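Local coordinates for protein single domain haemoglobin (Campylobacter jejuni, PDB 2WY4) that binds a heme b group and, judging from its family, probably binds oxygen and may act as a nitric oxide dioxygenase, at residues 29-34 / 40-45; 78-83 / 128-133; 44-49 / 53-58. One frame throughout, in Å; residues are numbered along the deposited sequence.

Contact 1: residues 29-34 / 40-45; sequences KIMFND and PMFNME. With HEM (protoporphyrin IX containing Fe), chain B.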
loop_
_atom_site.group_PDB
_atom_site.type_symbol
_atom_site.label_atom_id
_atom_site.label_comp_id
_atom_site.label_asym_id
_atom_site.label_seq_id
_atom_site.Cartn_x
_atom_site.Cartn_y
_atom_site.Cartn_z
ATOM N N LYS A 29 -12.010 4.533 -0.137
ATOM C CA LYS A 29 -13.352 4.637 -0.729
ATOM C C LYS A 29 -13.645 3.414 -1.614
ATOM O O LYS A 29 -14.684 2.748 -1.485
ATOM C CB LYS A 29 -13.480 5.918 -1.549
ATOM C CG LYS A 29 -14.843 6.134 -2.203
ATOM C CD LYS A 29 -14.865 7.400 -3.063
ATOM C CE LYS A 29 -16.114 7.472 -3.945
ATOM N NZ LYS A 29 -16.426 8.853 -4.455
ATOM N N ILE A 30 -12.721 3.117 -2.509
ATOM C CA ILE A 30 -12.882 1.977 -3.425
ATOM C C ILE A 30 -12.956 0.670 -2.644
ATOM O O ILE A 30 -13.846 -0.134 -2.852
ATOM C CB ILE A 30 -11.740 1.934 -4.445
ATOM C CG1 ILE A 30 -11.854 3.082 -5.445
ATOM C CG2 ILE A 30 -11.739 0.595 -5.171
ATOM C CD1 ILE A 30 -10.587 3.390 -6.171
ATOM N N MET A 31 -12.025 0.462 -1.732
ATOM C CA MET A 31 -11.990 -0.788 -1.036
ATOM C C MET A 31 -13.205 -1.019 -0.160
ATOM O O MET A 31 -13.757 -2.101 -0.153
ATOM C CB MET A 31 -10.718 -0.992 -0.243
ATOM C CG MET A 31 -10.602 -2.384 0.350
ATOM S SD MET A 31 -8.960 -2.757 0.997
ATOM C CE MET A 31 -8.849 -1.571 2.326
ATOM N N PHE A 32 -13.636 0.005 0.583
ATOM C CA PHE A 32 -14.796 -0.160 1.449
ATOM C C PHE A 32 -16.075 -0.344 0.639
ATOM O O PHE A 32 -16.997 -1.030 1.077
ATOM C CB PHE A 32 -14.913 0.984 2.446
ATOM C CG PHE A 32 -13.774 1.044 3.430
ATOM C CD1 PHE A 32 -12.980 -0.082 3.686
ATOM C CD2 PHE A 32 -13.498 2.215 4.089
ATOM C CE1 PHE A 32 -11.933 -0.024 4.598
ATOM C CE2 PHE A 32 -12.451 2.261 5.007
ATOM C CZ PHE A 32 -11.671 1.165 5.237
ATOM N N ASN A 33 -16.126 0.242 -0.543
ATOM C CA ASN A 33 -17.291 0.067 -1.426
ATOM C C ASN A 33 -17.347 -1.288 -2.078
ATOM O O ASN A 33 -18.436 -1.881 -2.185
ATOM C CB ASN A 33 -17.260 1.073 -2.566
ATOM C CG ASN A 33 -18.487 0.963 -3.446
ATOM O OD1 ASN A 33 -19.558 1.384 -3.046
ATOM N ND2 ASN A 33 -18.356 0.307 -4.602
ATOM N N ASP A 34 -16.200 -1.782 -2.558
ATOM C CA ASP A 34 -16.146 -3.021 -3.341
ATOM C C ASP A 34 -15.985 -4.240 -2.459
ATOM O O ASP A 34 -16.400 -5.354 -2.822
ATOM C CB ASP A 34 -14.965 -2.983 -4.319
ATOM C CG ASP A 34 -15.188 -2.085 -5.516
ATOM O OD1 ASP A 34 -16.286 -1.512 -5.674
ATOM O OD2 ASP A 34 -14.253 -1.891 -6.344
ATOM N N PRO A 40 -14.825 -3.480 8.811
ATOM C CA PRO A 40 -14.740 -3.573 10.286
ATOM C C PRO A 40 -13.359 -3.880 10.847
ATOM O O PRO A 40 -13.166 -3.742 12.067
ATOM C CB PRO A 40 -15.698 -4.719 10.615
ATOM C CG PRO A 40 -16.653 -4.704 9.509
ATOM C CD PRO A 40 -15.830 -4.411 8.267
ATOM N N MET A 41 -12.432 -4.322 10.007
ATOM C CA MET A 41 -11.063 -4.541 10.445
ATOM C C MET A 41 -10.400 -3.200 10.814
ATOM O O MET A 41 -9.537 -3.124 11.704
ATOM C CB MET A 41 -10.265 -5.197 9.337
ATOM C CG MET A 41 -10.752 -6.577 8.952
ATOM S SD MET A 41 -9.945 -7.249 7.460
ATOM C CE MET A 41 -8.400 -7.755 8.037
ATOM N N PHE A 42 -10.832 -2.138 10.149
ATOM C CA PHE A 42 -10.267 -0.815 10.312
ATOM C C PHE A 42 -11.029 -0.003 11.342
ATOM O O PHE A 42 -12.211 -0.230 11.556
ATOM C CB PHE A 42 -10.354 -0.070 8.981
ATOM C CG PHE A 42 -9.486 -0.659 7.904
ATOM C CD1 PHE A 42 -9.907 -1.740 7.127
ATOM C CD2 PHE A 42 -8.268 -0.119 7.655
ATOM C CE1 PHE A 42 -9.084 -2.254 6.187
ATOM C CE2 PHE A 42 -7.466 -0.639 6.694
ATOM C CZ PHE A 42 -7.888 -1.718 5.948
ATOM N N ASN A 43 -10.323 0.936 11.953
ATOM C CA ASN A 43 -10.947 1.850 12.883
ATOM C C ASN A 43 -11.458 3.071 12.126
ATOM O O ASN A 43 -10.692 3.852 11.597
ATOM C CB ASN A 43 -9.951 2.243 13.974
ATOM C CG ASN A 43 -9.581 1.068 14.842
ATOM O OD1 ASN A 43 -10.458 0.491 15.514
ATOM N ND2 ASN A 43 -8.310 0.675 14.827
ATOM N N MET A 44 -12.772 3.255 12.070
ATOM C CA MET A 44 -13.282 4.402 11.332
ATOM C C MET A 44 -12.881 5.764 11.883
ATOM O O MET A 44 -12.815 6.731 11.147
ATOM C CB MET A 44 -14.791 4.298 11.141
ATOM C CG MET A 44 -15.214 3.117 10.246
ATOM S SD MET A 44 -14.467 3.127 8.601
ATOM C CE MET A 44 -13.147 2.013 8.794
ATOM N N GLU A 45 -12.622 5.834 13.186
ATOM C CA GLU A 45 -12.176 7.093 13.759
ATOM C C GLU A 45 -10.875 7.495 13.096
ATOM O O GLU A 45 -10.618 8.671 12.879
ATOM C CB GLU A 45 -11.980 6.949 15.283
ATOM C CG GLU A 45 -11.689 8.239 15.993
ATOM C CD GLU A 45 -11.206 7.986 17.414
ATOM O OE1 GLU A 45 -11.936 7.249 18.124
ATOM O OE2 GLU A 45 -10.096 8.485 17.796
HETATM C CHA HEM B . -2.878 -0.760 9.117
HETATM C CHB HEM B . 0.222 -0.363 5.461
HETATM C CHC HEM B . -1.954 -4.060 3.266
HETATM C CHD HEM B . -5.444 -4.006 6.639
HETATM C C1A HEM B . -1.817 -0.385 8.382
HETATM C C2A HEM B . -0.855 0.624 8.710
HETATM C C3A HEM B . 0.012 0.763 7.690
HETATM C C4A HEM B . -0.417 -0.185 6.679
HETATM C CMA HEM B . 1.216 1.714 7.627
HETATM C CAA HEM B . -0.835 1.407 10.046
HETATM C CBA HEM B . -0.565 0.483 11.237
HETATM C CGA HEM B . 0.848 0.348 11.703
HETATM O O1A HEM B . 1.712 1.184 11.326
HETATM O O2A HEM B . 1.097 -0.598 12.531
HETATM C C1B HEM B . -0.122 -1.312 4.535
HETATM C C2B HEM B . 0.567 -1.555 3.319
HETATM C C3B HEM B . -0.037 -2.589 2.710
HETATM C C4B HEM B . -1.118 -3.020 3.526
HETATM C CMB HEM B . 1.723 -0.717 2.789
HETATM C CAB HEM B . 0.260 -3.238 1.351
HETATM C CBB HEM B . 1.492 -3.513 0.962
HETATM C C1C HEM B . -3.064 -4.429 3.988
HETATM C C2C HEM B . -3.977 -5.488 3.741
HETATM C C3C HEM B . -4.919 -5.432 4.659
HETATM C C4C HEM B . -4.677 -4.309 5.528
HETATM C CMC HEM B . -3.812 -6.539 2.631
HETATM C CAC HEM B . -6.103 -6.378 4.778
HETATM C CBC HEM B . -7.344 -5.882 4.700
HETATM C C1D HEM B . -5.035 -3.116 7.612
HETATM C C2D HEM B . -5.810 -2.845 8.762
HETATM C C3D HEM B . -5.050 -1.850 9.564
HETATM C C4D HEM B . -3.863 -1.626 8.806
HETATM C CMD HEM B . -7.144 -3.468 9.114
HETATM C CAD HEM B . -5.439 -1.190 10.875
HETATM C CBD HEM B . -5.871 0.243 10.581
HETATM C CGD HEM B . -6.578 0.916 11.719
HETATM O O1D HEM B . -7.613 1.538 11.454
HETATM O O2D HEM B . -6.057 0.828 12.863
HETATM N NA HEM B . -1.547 -0.876 7.122
HETATM N NB HEM B . -1.138 -2.225 4.652
HETATM N NC HEM B . -3.510 -3.719 5.093
HETATM N ND HEM B . -3.878 -2.372 7.641
HETATM FE FE HEM B . -2.507 -2.303 6.141
#
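Phe32 drives the edge of its ring against one face of Phe42, and the opposite face of Phe42 lies against the heme. The ring centroids of the two phenylalanines are 5.3 Å apart with planes at 66°, a T-shaped stack whose shortest approach is Phe32 CE1 to Phe42 CD1 at 3.7 Å. On the heme side the fit is closer still: Phe42 CZ comes within 3.4 Å of the methine carbon HEM CHD, while the methyl HEM CMD sits over the centre of the ring. Held from both faces, the Phe42 ring probably has little freedom to turn. Met31 adds to this tight core. Its CG is anti to the backbone N (chi1 -173°), which sends the chain out from the helix until a bend at the thioether brings Met31 CE to 3.8 Å from Phe42 CZ. Tyr28 also meets the rings of both phenylalanines, and the bound cyanide touches Phe42.

Toward solvent the packing thins out. There the partly exposed Met44 curls back on itself so that its CE reaches Phe32 CE2 at 3.9 Å; the sulfur lies obliquely off the ring in a Met-aromatic contact. Next to Phe42, exposed Asn43 supplies the polar part. Its backbone N gives a nearly straight 2.8 Å hydrogen bond to the propionate oxygen HEM O1D, and its ND2 a more bent one to HEM O2D. A phenylalanine shortly after the end of helix 4-34, laid nearly flat on the heme beside the ligand, is the hallmark of the CD corner in the globin fold.

Contact 2: residues 78-83 / 128-133; sequences DKVAIT and KFYIDI. With HEM (protoporphyrin IX containing Fe), chain B.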
loop_
_atom_site.group_PDB
_atom_site.type_symbol
_atom_site.label_atom_id
_atom_site.label_comp_id
_atom_site.label_asym_id
_atom_site.label_seq_id
_atom_site.Cartn_x
_atom_site.Cartn_y
_atom_site.Cartn_z
ATOM N N ASP A 78 8.272 -4.529 9.873
ATOM C CA ASP A 78 8.173 -5.383 11.066
ATOM C C ASP A 78 7.121 -4.921 12.020
ATOM O O ASP A 78 6.473 -5.725 12.710
ATOM C CB ASP A 78 9.466 -5.298 11.904
ATOM C CG ASP A 78 10.466 -6.268 11.474
ATOM O OD1 ASP A 78 10.108 -7.112 10.609
ATOM O OD2 ASP A 78 11.618 -6.290 11.927
ATOM N N LYS A 79 7.017 -3.606 12.135
ATOM C CA LYS A 79 6.068 -3.020 13.069
ATOM C C LYS A 79 4.667 -3.002 12.510
ATOM O O LYS A 79 3.703 -3.264 13.250
ATOM C CB LYS A 79 6.471 -1.607 13.446
ATOM C CG LYS A 79 7.887 -1.485 13.943
ATOM C CD LYS A 79 8.233 -2.580 14.937
ATOM C CE LYS A 79 9.667 -2.471 15.413
ATOM N NZ LYS A 79 10.686 -2.761 14.331
ATOM N N VAL A 80 4.534 -2.702 11.217
ATOM C CA VAL A 80 3.215 -2.723 10.606
ATOM C C VAL A 80 2.658 -4.160 10.654
ATOM O O VAL A 80 1.488 -4.358 10.920
ATOM C CB VAL A 80 3.238 -2.276 9.144
ATOM C CG1 VAL A 80 1.853 -2.385 8.554
ATOM C CG2 VAL A 80 3.770 -0.835 9.026
ATOM N N ALA A 81 3.527 -5.153 10.459
ATOM C CA ALA A 81 3.112 -6.554 10.489
ATOM C C ALA A 81 2.376 -6.918 11.772
ATOM O O ALA A 81 1.527 -7.820 11.760
ATOM C CB ALA A 81 4.301 -7.390 10.356
ATOM N N ILE A 82 2.715 -6.276 12.894
ATOM C CA ILE A 82 2.059 -6.605 14.137
ATOM C C ILE A 82 0.587 -6.234 14.054
ATOM O O ILE A 82 -0.302 -6.986 14.472
ATOM C CB ILE A 82 2.714 -5.852 15.285
ATOM C CG1 ILE A 82 4.153 -6.337 15.486
ATOM C CG2 ILE A 82 1.916 -6.001 16.580
ATOM C CD1 ILE A 82 4.951 -5.377 16.368
ATOM N N THR A 83 0.311 -5.077 13.482
ATOM C CA THR A 83 -1.077 -4.656 13.333
ATOM C C THR A 83 -1.828 -5.595 12.408
ATOM O O THR A 83 -2.913 -6.089 12.724
ATOM C CB THR A 83 -1.109 -3.249 12.741
ATOM O OG1 THR A 83 -0.589 -2.345 13.716
ATOM C CG2 THR A 83 -2.530 -2.802 12.427
ATOM N N LYS A 128 4.704 -8.932 -1.453
ATOM C CA LYS A 128 5.439 -10.127 -1.092
ATOM C C LYS A 128 6.295 -9.895 0.152
ATOM O O LYS A 128 6.399 -10.761 1.015
ATOM C CB LYS A 128 6.317 -10.580 -2.260
ATOM C CG LYS A 128 7.261 -11.721 -1.889
ATOM C CD LYS A 128 8.057 -12.159 -3.110
ATOM C CE LYS A 128 8.646 -13.544 -2.951
ATOM N NZ LYS A 128 9.369 -13.727 -1.697
ATOM N N PHE A 129 6.936 -8.728 0.226
ATOM C CA PHE A 129 7.747 -8.402 1.399
ATOM C C PHE A 129 6.922 -8.404 2.693
ATOM O O PHE A 129 7.358 -8.981 3.706
ATOM C CB PHE A 129 8.422 -7.053 1.179
ATOM C CG PHE A 129 9.511 -6.738 2.159
ATOM C CD1 PHE A 129 10.723 -7.373 2.107
ATOM C CD2 PHE A 129 9.298 -5.800 3.148
ATOM C CE1 PHE A 129 11.730 -7.064 2.998
ATOM C CE2 PHE A 129 10.285 -5.508 4.077
ATOM C CZ PHE A 129 11.493 -6.141 4.004
ATOM N N TYR A 130 5.743 -7.789 2.663
ATOM C CA TYR A 130 4.862 -7.784 3.829
ATOM C C TYR A 130 4.349 -9.192 4.142
ATOM O O TYR A 130 4.401 -9.659 5.297
ATOM C CB TYR A 130 3.656 -6.880 3.598
ATOM C CG TYR A 130 3.862 -5.414 3.908
ATOM C CD1 TYR A 130 4.610 -4.617 3.079
ATOM C CD2 TYR A 130 3.280 -4.837 5.041
ATOM C CE1 TYR A 130 4.795 -3.282 3.347
ATOM C CE2 TYR A 130 3.478 -3.517 5.324
ATOM C CZ TYR A 130 4.228 -2.724 4.494
ATOM O OH TYR A 130 4.397 -1.406 4.854
ATOM N N ILE A 131 3.876 -9.892 3.107
ATOM C CA ILE A 131 3.336 -11.248 3.281
ATOM C C ILE A 131 4.343 -12.176 3.945
ATOM O O ILE A 131 3.997 -12.940 4.854
ATOM C CB ILE A 131 2.906 -11.832 1.912
ATOM C CG1 ILE A 131 1.644 -11.128 1.384
ATOM C CG2 ILE A 131 2.612 -13.328 2.008
ATOM C CD1 ILE A 131 1.382 -11.358 -0.113
ATOM N N ASP A 132 5.584 -12.120 3.489
ATOM C CA ASP A 132 6.598 -13.047 4.009
ATOM C C ASP A 132 6.910 -12.794 5.476
ATOM O O ASP A 132 7.081 -13.737 6.270
ATOM C CB ASP A 132 7.895 -13.022 3.182
ATOM C CG ASP A 132 7.740 -13.649 1.780
ATOM O OD1 ASP A 132 6.713 -14.312 1.488
ATOM O OD2 ASP A 132 8.591 -13.480 0.888
ATOM N N ILE A 133 6.970 -11.525 5.863
ATOM C CA ILE A 133 7.213 -11.173 7.258
ATOM C C ILE A 133 6.023 -11.608 8.131
ATOM O O ILE A 133 6.208 -12.192 9.211
ATOM C CB ILE A 133 7.494 -9.642 7.396
ATOM C CG1 ILE A 133 8.906 -9.334 6.918
ATOM C CG2 ILE A 133 7.314 -9.131 8.811
ATOM C CD1 ILE A 133 9.253 -7.886 6.837
HETATM C CHA HEM B . -2.878 -0.760 9.117
HETATM C CHB HEM B . 0.222 -0.363 5.461
HETATM C CHC HEM B . -1.954 -4.060 3.266
HETATM C CHD HEM B . -5.444 -4.006 6.639
HETATM C C1A HEM B . -1.817 -0.385 8.382
HETATM C C2A HEM B . -0.855 0.624 8.710
HETATM C C3A HEM B . 0.012 0.763 7.690
HETATM C C4A HEM B . -0.417 -0.185 6.679
HETATM C CMA HEM B . 1.216 1.714 7.627
HETATM C CAA HEM B . -0.835 1.407 10.046
HETATM C CBA HEM B . -0.565 0.483 11.237
HETATM C CGA HEM B . 0.848 0.348 11.703
HETATM O O1A HEM B . 1.712 1.184 11.326
HETATM O O2A HEM B . 1.097 -0.598 12.531
HETATM C C1B HEM B . -0.122 -1.312 4.535
HETATM C C2B HEM B . 0.567 -1.555 3.319
HETATM C C3B HEM B . -0.037 -2.589 2.710
HETATM C C4B HEM B . -1.118 -3.020 3.526
HETATM C CMB HEM B . 1.723 -0.717 2.789
HETATM C CAB HEM B . 0.260 -3.238 1.351
HETATM C CBB HEM B . 1.492 -3.513 0.962
HETATM C C1C HEM B . -3.064 -4.429 3.988
HETATM C C2C HEM B . -3.977 -5.488 3.741
HETATM C C3C HEM B . -4.919 -5.432 4.659
HETATM C C4C HEM B . -4.677 -4.309 5.528
HETATM C CMC HEM B . -3.812 -6.539 2.631
HETATM C CAC HEM B . -6.103 -6.378 4.778
HETATM C CBC HEM B . -7.344 -5.882 4.700
HETATM C C1D HEM B . -5.035 -3.116 7.612
HETATM C C2D HEM B . -5.810 -2.845 8.762
HETATM C C3D HEM B . -5.050 -1.850 9.564
HETATM C C4D HEM B . -3.863 -1.626 8.806
HETATM C CMD HEM B . -7.144 -3.468 9.114
HETATM C CAD HEM B . -5.439 -1.190 10.875
HETATM C CBD HEM B . -5.871 0.243 10.581
HETATM C CGD HEM B . -6.578 0.916 11.719
HETATM O O1D HEM B . -7.613 1.538 11.454
HETATM O O2D HEM B . -6.057 0.828 12.863
HETATM N NA HEM B . -1.547 -0.876 7.122
HETATM N NB HEM B . -1.138 -2.225 4.652
HETATM N NC HEM B . -3.510 -3.719 5.093
HETATM N ND HEM B . -3.878 -2.372 7.641
HETATM FE FE HEM B . -2.507 -2.303 6.141
#
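Tyr130 turns the edge of its ring to Val80 and one face to the heme vinyl. In the ring plane, Tyr130 CE2 meets Val80 CG1 at 3.8 Å; over the face, displaced toward the rim, lies HEM CBB. The phenol end continues to the heme periphery, with Tyr130 OH 3.4 Å from the methyl carbon HEM CMB. Phe76, Val77 and Tyr94 pack against the same tyrosine, burying it.

Val80 divides its methyls. CG1, anti to the backbone N (chi1 177°), lies under pyrrole A, 3.7 Å from HEM C4A, while CG2 reaches the propionate oxygen HEM O1A at the periphery. The same CG1 therefore fills the corner between the tyrosine edge and the porphyrin, on the helix that also carries the axial ligand His84.

A second patch lies away from the heme, where the backbones come nearest, at Ala81 and Ile133. The small Ala81 CB lets the branch methyl Ile133 CG2 come to 3.8 Å. Asp78 swings its carboxylate to the outer rim of this patch, with OD1 3.9 Å from that methyl. The short helix segments cross at -66° with their axes 9.7 Å apart, and side chains bridge the distance at these two patches.

No hydrogen bond joins the segments. The polar chemistry goes to the cofactor instead: Thr83 OG1 donates a 2.7 Å hydrogen bond to the propionate oxygen HEM O2A. Interhelix cohesion here is thus apolar, and what the pair offers the heme is an apolar floor under pyrrole A, on the axial-histidine side, with one hydrogen bond to one of its two propionates, which probably carries negative charge.

Contact 3: residues 44-49 / 53-58; sequences MEKQIS and PKALAM. With HEM (protoporphyrin IX containing Fe), chain B.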
loop_
_atom_site.group_PDB
_atom_site.type_symbol
_atom_site.label_atom_id
_atom_site.label_comp_id
_atom_site.label_asym_id
_atom_site.label_seq_id
_atom_site.Cartn_x
_atom_site.Cartn_y
_atom_site.Cartn_z
ATOM N N MET A 44 -12.772 3.255 12.070
ATOM C CA MET A 44 -13.282 4.402 11.332
ATOM C C MET A 44 -12.881 5.764 11.883
ATOM O O MET A 44 -12.815 6.731 11.147
ATOM C CB MET A 44 -14.791 4.298 11.141
ATOM C CG MET A 44 -15.214 3.117 10.246
ATOM S SD MET A 44 -14.467 3.127 8.601
ATOM C CE MET A 44 -13.147 2.013 8.794
ATOM N N GLU A 45 -12.622 5.834 13.186
ATOM C CA GLU A 45 -12.176 7.093 13.759
ATOM C C GLU A 45 -10.875 7.495 13.096
ATOM O O GLU A 45 -10.618 8.671 12.879
ATOM C CB GLU A 45 -11.980 6.949 15.283
ATOM C CG GLU A 45 -11.689 8.239 15.993
ATOM C CD GLU A 45 -11.206 7.986 17.414
ATOM O OE1 GLU A 45 -11.936 7.249 18.124
ATOM O OE2 GLU A 45 -10.096 8.485 17.796
ATOM N N LYS A 46 -10.043 6.492 12.806
ATOM C CA LYS A 46 -8.720 6.735 12.193
ATOM C C LYS A 46 -8.862 7.106 10.706
ATOM O O LYS A 46 -7.950 7.683 10.132
ATOM C CB LYS A 46 -7.793 5.509 12.398
ATOM C CG LYS A 46 -6.294 5.793 12.627
ATOM C CD LYS A 46 -5.429 4.530 12.603
ATOM C CE LYS A 46 -3.967 4.848 12.445
ATOM N NZ LYS A 46 -2.979 3.793 12.040
ATOM N N GLN A 47 -10.019 6.791 10.122
ATOM C CA GLN A 47 -10.275 7.182 8.746
ATOM C C GLN A 47 -10.733 8.637 8.759
ATOM O O GLN A 47 -10.258 9.466 7.998
ATOM C CB GLN A 47 -11.387 6.316 8.150
ATOM C CG GLN A 47 -11.008 4.886 7.774
ATOM C CD GLN A 47 -10.050 4.806 6.614
ATOM O OE1 GLN A 47 -10.250 5.469 5.591
ATOM N NE2 GLN A 47 -8.987 4.010 6.782
ATOM N N ILE A 48 -11.672 8.951 9.653
ATOM C CA ILE A 48 -12.212 10.293 9.709
ATOM C C ILE A 48 -11.155 11.351 10.067
ATOM O O ILE A 48 -11.152 12.411 9.488
ATOM C CB ILE A 48 -13.389 10.313 10.690
ATOM C CG1 ILE A 48 -14.535 9.454 10.129
ATOM C CG2 ILE A 48 -13.867 11.717 10.930
ATOM C CD1 ILE A 48 -15.541 8.992 11.156
ATOM N N SER A 49 -10.224 11.002 10.942
ATOM C CA SER A 49 -9.201 11.963 11.374
ATOM C C SER A 49 -8.141 12.168 10.312
ATOM O O SER A 49 -7.330 13.079 10.409
ATOM C CB SER A 49 -8.472 11.448 12.596
ATOM O OG SER A 49 -7.671 10.317 12.275
ATOM N N PRO A 53 -5.336 7.155 6.434
ATOM C CA PRO A 53 -4.928 7.564 5.085
ATOM C C PRO A 53 -3.515 8.106 5.042
ATOM O O PRO A 53 -2.771 7.777 4.136
ATOM C CB PRO A 53 -5.988 8.588 4.695
ATOM C CG PRO A 53 -7.219 8.131 5.445
ATOM C CD PRO A 53 -6.683 7.662 6.768
ATOM N N LYS A 54 -3.114 8.897 6.021
ATOM C CA LYS A 54 -1.761 9.417 6.014
ATOM C C LYS A 54 -0.750 8.291 6.275
ATOM O O LYS A 54 0.317 8.222 5.642
ATOM C CB LYS A 54 -1.642 10.519 7.081
ATOM C CG LYS A 54 -2.311 11.840 6.674
ATOM C CD LYS A 54 -2.178 12.894 7.763
ATOM C CE LYS A 54 -3.245 14.029 7.626
ATOM N NZ LYS A 54 -3.486 14.822 8.885
ATOM N N ALA A 55 -1.097 7.386 7.184
ATOM C CA ALA A 55 -0.197 6.311 7.513
ATOM C C ALA A 55 0.075 5.426 6.286
ATOM O O ALA A 55 1.202 4.998 6.036
ATOM C CB ALA A 55 -0.750 5.461 8.633
ATOM N N LEU A 56 -0.987 5.092 5.530
ATOM C CA LEU A 56 -0.820 4.268 4.348
ATOM C C LEU A 56 0.005 4.987 3.322
ATOM O O LEU A 56 0.877 4.360 2.695
ATOM C CB LEU A 56 -2.180 3.875 3.785
ATOM C CG LEU A 56 -2.099 2.976 2.550
ATOM C CD1 LEU A 56 -1.297 1.692 2.819
ATOM C CD2 LEU A 56 -3.522 2.698 2.059
ATOM N N ALA A 57 -0.281 6.259 3.113
ATOM C CA ALA A 57 0.480 7.026 2.145
ATOM C C ALA A 57 1.967 7.012 2.502
ATOM O O ALA A 57 2.818 6.870 1.639
ATOM C CB ALA A 57 -0.031 8.436 2.024
ATOM N N MET A 58 2.261 7.173 3.781
ATOM C CA MET A 58 3.623 7.166 4.236
ATOM C C MET A 58 4.306 5.824 4.080
ATOM O O MET A 58 5.486 5.760 3.782
ATOM C CB MET A 58 3.664 7.667 5.690
ATOM C CG MET A 58 3.462 9.216 5.849
ATOM S SD MET A 58 4.935 10.080 5.282
ATOM C CE MET A 58 5.899 10.070 6.826
HETATM C CHA HEM B . -2.878 -0.760 9.117
HETATM C CHB HEM B . 0.222 -0.363 5.461
HETATM C CHC HEM B . -1.954 -4.060 3.266
HETATM C CHD HEM B . -5.444 -4.006 6.639
HETATM C C1A HEM B . -1.817 -0.385 8.382
HETATM C C2A HEM B . -0.855 0.624 8.710
HETATM C C3A HEM B . 0.012 0.763 7.690
HETATM C C4A HEM B . -0.417 -0.185 6.679
HETATM C CMA HEM B . 1.216 1.714 7.627
HETATM C CAA HEM B . -0.835 1.407 10.046
HETATM C CBA HEM B . -0.565 0.483 11.237
HETATM C CGA HEM B . 0.848 0.348 11.703
HETATM O O1A HEM B . 1.712 1.184 11.326
HETATM O O2A HEM B . 1.097 -0.598 12.531
HETATM C C1B HEM B . -0.122 -1.312 4.535
HETATM C C2B HEM B . 0.567 -1.555 3.319
HETATM C C3B HEM B . -0.037 -2.589 2.710
HETATM C C4B HEM B . -1.118 -3.020 3.526
HETATM C CMB HEM B . 1.723 -0.717 2.789
HETATM C CAB HEM B . 0.260 -3.238 1.351
HETATM C CBB HEM B . 1.492 -3.513 0.962
HETATM C C1C HEM B . -3.064 -4.429 3.988
HETATM C C2C HEM B . -3.977 -5.488 3.741
HETATM C C3C HEM B . -4.919 -5.432 4.659
HETATM C C4C HEM B . -4.677 -4.309 5.528
HETATM C CMC HEM B . -3.812 -6.539 2.631
HETATM C CAC HEM B . -6.103 -6.378 4.778
HETATM C CBC HEM B . -7.344 -5.882 4.700
HETATM C C1D HEM B . -5.035 -3.116 7.612
HETATM C C2D HEM B . -5.810 -2.845 8.762
HETATM C C3D HEM B . -5.050 -1.850 9.564
HETATM C C4D HEM B . -3.863 -1.626 8.806
HETATM C CMD HEM B . -7.144 -3.468 9.114
HETATM C CAD HEM B . -5.439 -1.190 10.875
HETATM C CBD HEM B . -5.871 0.243 10.581
HETATM C CGD HEM B . -6.578 0.916 11.719
HETATM O O1D HEM B . -7.613 1.538 11.454
HETATM O O2D HEM B . -6.057 0.828 12.863
HETATM N NA HEM B . -1.547 -0.876 7.122
HETATM N NB HEM B . -1.138 -2.225 4.652
HETATM N NC HEM B . -3.510 -3.719 5.093
HETATM N ND HEM B . -3.878 -2.372 7.641
HETATM FE FE HEM B . -2.507 -2.303 6.141
#
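Pro53 takes the brunt of this contact, set against Lys46 and Gln47 at a near right-angled meeting of two helices. Its CD rests 3.6 Å from the backbone oxygen Lys46 O. Gln47 folds to reach it: CG stands beside the backbone N (chi1 -75°) and a second turn follows at chi2 (-68°), doubling the chain back until OE1 lies 4.0 Å from Pro53 CG.

Lys46 does the reverse. Its first torsion, -144°, lies off the staggered values, but beyond CG the chain runs extended toward helix 51-65. On the way its CD passes 3.8 Å from the propionate oxygen HEM O2D, and NZ ends 4.4 Å from Ala55 CB, where Gln52 OE1 takes a hydrogen bond from it. Ser49 OG is hydrogen-bonded to Glu51 N.

Leu56, one turn on from Gln52, puts CD1 3.7 Å from HEM C1B and also touches the bound cyanide. The short helix 44-48 packs against the start of the distal helix 51-65, bordering the ligand pocket; a short helix between the CD corner and the distal E helix is consistent with the D helix of the globin fold.

Along the chain contact 1 comes first, contact 3 begins where it ends, and contact 2 follows. Contacts 1 and 3 share Met44 and Glu45 on helix 44-48, have centres 11 Å apart, and touch where Phe32 CE2 meets Gln47 CD at 3.8 Å. Contact 2, on helices 74-86 and 113-139, stands apart: its centre is 20 Å from that of contact 1 and 18 Å from that of contact 3, with nearest atoms about 7 Å away in both cases. What joins them is the heme, which all three touch. Contacts 1 and 3 frame the cyanide side, contact 2 the side of the axial histidine, and together they clasp the cofactor within a single globin domain.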